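Local coordinates for protein putative hydrolase (PDB 3LLC) that probably hydrolyses fatty acyl thioesters on proteins, and perhaps acyl-glucuronide esters, as a member of the alpha/beta hydrolase family, at residues A[40-45]-A[109-114]. Numbering follows the deposited sequence. Where two conformers were deposited one is given.
Sequences CIWLGG and ILVGSS
The indole of Trp42 leans over the neighbouring strand and fits its six-membered ring into the dip between Val111 and Ser113. Strands 39-43 and 107-113 are adjacent parallel strands of the alpha/beta hydrolase sheet. With CG anti to the backbone N (chi1 -178°), the ring reaches across: Trp42 CZ3 rests on Val111 CG1 at 3.8 Å, and Trp42 CH2 meets Ser113 CB at 3.7 Å. Helix 53-65 packs on the indole. Further back on this face, Cys40 SG lies 4.3 Å from Ile109 CD1, and helix 252-266 touches both residues. On the other face Ile41 and Leu110 run side by side, while Gly112 lies alongside Leu43, its CA 4.1 Å from Leu43 CB. Four backbone hydrogen bonds lace the strands, from Ile41 N to Ile109 O at one end to Ser113 N to Leu43 O at the other, each 2.9 Å. Beyond them Ser114 sits on what fits a nucleophile elbow, its phi of 57° marking the sharp turn into helix 115-128; Ser114 OG is hydrogen-bonded to His247 NE2, consistent with a catalytic triad completed by Asp217. Where the strands end, a water accepts from Gly45 N at 3.2 Å and bonds weakly to Ser113 OG.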
ATOM      1  N   CYS A  40      -9.976  -4.877  -8.163  1.00 20.33           N
ATOM      2  CA  CYS A  40      -9.426  -4.389  -6.903  1.00 19.81           C
ATOM      3  C   CYS A  40      -7.995  -4.911  -6.694  1.00 19.96           C
ATOM      4  O   CYS A  40      -7.757  -6.133  -6.760  1.00 23.48           O
ATOM      5  CB  CYS A  40     -10.322  -4.843  -5.753  1.00 20.30           C
ATOM      6  SG  CYS A  40     -12.051  -4.280  -5.785  1.00 27.25           S
ATOM      7  N   ILE A  41      -7.068  -3.995  -6.453  1.00 19.85           N
ATOM      8  CA  ILE A  41      -5.666  -4.376  -6.185  0.50 19.23           C
ATOM      9  C   ILE A  41      -5.267  -4.005  -4.774  1.00 19.81           C
ATOM     10  O   ILE A  41      -5.358  -2.845  -4.328  1.00 20.97           O
ATOM     11  CB  ILE A  41      -4.606  -3.818  -7.193  0.50 20.55           C
ATOM     12  CG1 ILE A  41      -3.217  -4.406  -6.878  0.50 19.49           C
ATOM     13  CG2 ILE A  41      -4.546  -2.329  -7.152  0.50 20.61           C
ATOM     14  CD1 ILE A  41      -2.215  -4.305  -8.023  0.50 21.56           C
ATOM     15  N   TRP A  42      -4.865  -5.039  -4.056  1.00 20.57           N
ATOM     16  CA  TRP A  42      -4.359  -4.907  -2.692  1.00 21.16           C
ATOM     17  C   TRP A  42      -2.915  -4.409  -2.693  1.00 21.14           C
ATOM     18  O   TRP A  42      -2.071  -4.938  -3.418  1.00 22.32           O
ATOM     19  CB  TRP A  42      -4.438  -6.276  -1.970  1.00 20.82           C
ATOM     20  CG  TRP A  42      -3.959  -6.187  -0.501  1.00 22.43           C
ATOM     21  CD1 TRP A  42      -2.769  -6.690   0.025  1.00 23.65           C
ATOM     22  CD2 TRP A  42      -4.637  -5.550   0.599  1.00 23.47           C
ATOM     23  NE1 TRP A  42      -2.691  -6.388   1.356  1.00 20.88           N
ATOM     24  CE2 TRP A  42      -3.798  -5.679   1.739  1.00 22.06           C
ATOM     25  CE3 TRP A  42      -5.864  -4.869   0.736  1.00 22.31           C
ATOM     26  CZ2 TRP A  42      -4.163  -5.182   3.001  1.00 27.84           C
ATOM     27  CZ3 TRP A  42      -6.214  -4.346   1.996  1.00 28.88           C
ATOM     28  CH2 TRP A  42      -5.359  -4.526   3.114  1.00 27.76           C
ATOM     29  N   LEU A  43      -2.623  -3.394  -1.875  1.00 20.03           N
ATOM     30  CA  LEU A  43      -1.255  -2.953  -1.617  0.50 20.97           C
ATOM     31  C   LEU A  43      -1.057  -2.994  -0.100  1.00 21.67           C
ATOM     32  O   LEU A  43      -1.625  -2.165   0.616  1.00 20.76           O
ATOM     33  CB  LEU A  43      -1.026  -1.537  -2.152  0.50 21.27           C
ATOM     34  CG  LEU A  43      -1.256  -1.350  -3.666  0.50 21.51           C
ATOM     35  CD1 LEU A  43      -1.406   0.151  -4.040  0.50 21.91           C
ATOM     36  CD2 LEU A  43      -0.129  -2.028  -4.485  0.50 17.05           C
ATOM     37  N   GLY A  44      -0.269  -3.951   0.378  1.00 23.00           N
ATOM     38  CA  GLY A  44      -0.147  -4.177   1.825  1.00 23.33           C
ATOM     39  C   GLY A  44       0.860  -3.327   2.595  1.00 21.96           C
ATOM     40  O   GLY A  44       1.594  -2.501   2.018  1.00 21.70           O
ATOM     41  N   GLY A  45       0.865  -3.516   3.919  1.00 23.78           N
ATOM     42  CA  GLY A  45       1.817  -2.821   4.815  1.00 25.49           C
ATOM     43  C   GLY A  45       3.245  -3.384   4.825  1.00 25.05           C
ATOM     44  O   GLY A  45       3.532  -4.460   4.284  1.00 25.20           O
ATOM     45  N   ILE A 109      -9.310  -0.330  -8.802  1.00 19.65           N
ATOM     46  CA  ILE A 109      -9.575   0.307  -7.528  1.00 19.08           C
ATOM     47  C   ILE A 109      -8.394  -0.064  -6.625  1.00 20.54           C
ATOM     48  O   ILE A 109      -8.111  -1.254  -6.425  1.00 21.23           O
ATOM     49  CB  ILE A 109     -10.924  -0.146  -6.892  1.00 19.61           C
ATOM     50  CG1 ILE A 109     -12.125   0.238  -7.768  1.00 22.30           C
ATOM     51  CG2 ILE A 109     -11.054   0.431  -5.446  1.00 20.98           C
ATOM     52  CD1 ILE A 109     -13.402  -0.551  -7.481  1.00 23.35           C
ATOM     53  N   LEU A 110      -7.658   0.936  -6.146  1.00 19.66           N
ATOM     54  CA  LEU A 110      -6.447   0.676  -5.336  1.00 19.84           C
ATOM     55  C   LEU A 110      -6.878   0.613  -3.880  1.00 21.94           C
ATOM     56  O   LEU A 110      -7.549   1.531  -3.377  1.00 21.22           O
ATOM     57  CB  LEU A 110      -5.400   1.785  -5.509  1.00 22.70           C
ATOM     58  CG  LEU A 110      -4.952   2.062  -6.955  1.00 22.08           C
ATOM     59  CD1 LEU A 110      -3.842   3.189  -6.992  1.00 19.86           C
ATOM     60  CD2 LEU A 110      -4.478   0.745  -7.651  1.00 21.26           C
ATOM     61  N   VAL A 111      -6.499  -0.465  -3.190  1.00 20.87           N
ATOM     62  CA  VAL A 111      -6.834  -0.605  -1.798  1.00 19.16           C
ATOM     63  C   VAL A 111      -5.514  -0.737  -1.033  1.00 22.93           C
ATOM     64  O   VAL A 111      -4.862  -1.802  -1.078  1.00 23.18           O
ATOM     65  CB  VAL A 111      -7.737  -1.865  -1.562  1.00 20.76           C
ATOM     66  CG1 VAL A 111      -8.198  -1.872  -0.089  1.00 21.94           C
ATOM     67  CG2 VAL A 111      -8.987  -1.874  -2.535  1.00 21.11           C
ATOM     68  N   GLY A 112      -5.097   0.345  -0.374  1.00 22.89           N
ATOM     69  CA  GLY A 112      -3.738   0.474   0.201  1.00 22.66           C
ATOM     70  C   GLY A 112      -3.772   0.600   1.707  1.00 24.41           C
ATOM     71  O   GLY A 112      -4.423   1.504   2.238  1.00 24.95           O
ATOM     72  N   SER A 113      -3.044  -0.286   2.386  1.00 23.58           N
ATOM     73  CA  SER A 113      -2.977  -0.340   3.849  1.00 24.70           C
ATOM     74  C   SER A 113      -1.576   0.086   4.328  1.00 25.01           C
ATOM     75  O   SER A 113      -0.550  -0.492   3.899  1.00 22.71           O
ATOM     76  CB  SER A 113      -3.243  -1.768   4.329  1.00 28.91           C
ATOM     77  OG  SER A 113      -3.099  -1.831   5.746  1.00 30.66           O
ATOM     78  N   SER A 114      -1.549   1.115   5.177  1.00 24.56           N
ATOM     79  CA  SER A 114      -0.338   1.617   5.826  1.00 24.18           C
ATOM     80  C   SER A 114       0.742   2.034   4.802  1.00 24.67           C
ATOM     81  O   SER A 114       0.492   2.950   3.987  1.00 24.22           O
ATOM     82  CB  SER A 114       0.106   0.595   6.896  1.00 27.19           C
ATOM     83  OG  SER A 114       1.015   1.198   7.781  1.00 33.45           O
TER
HETATM   84  O   HOH W   1      -1.441  -4.846   5.617  1.00 25.36           O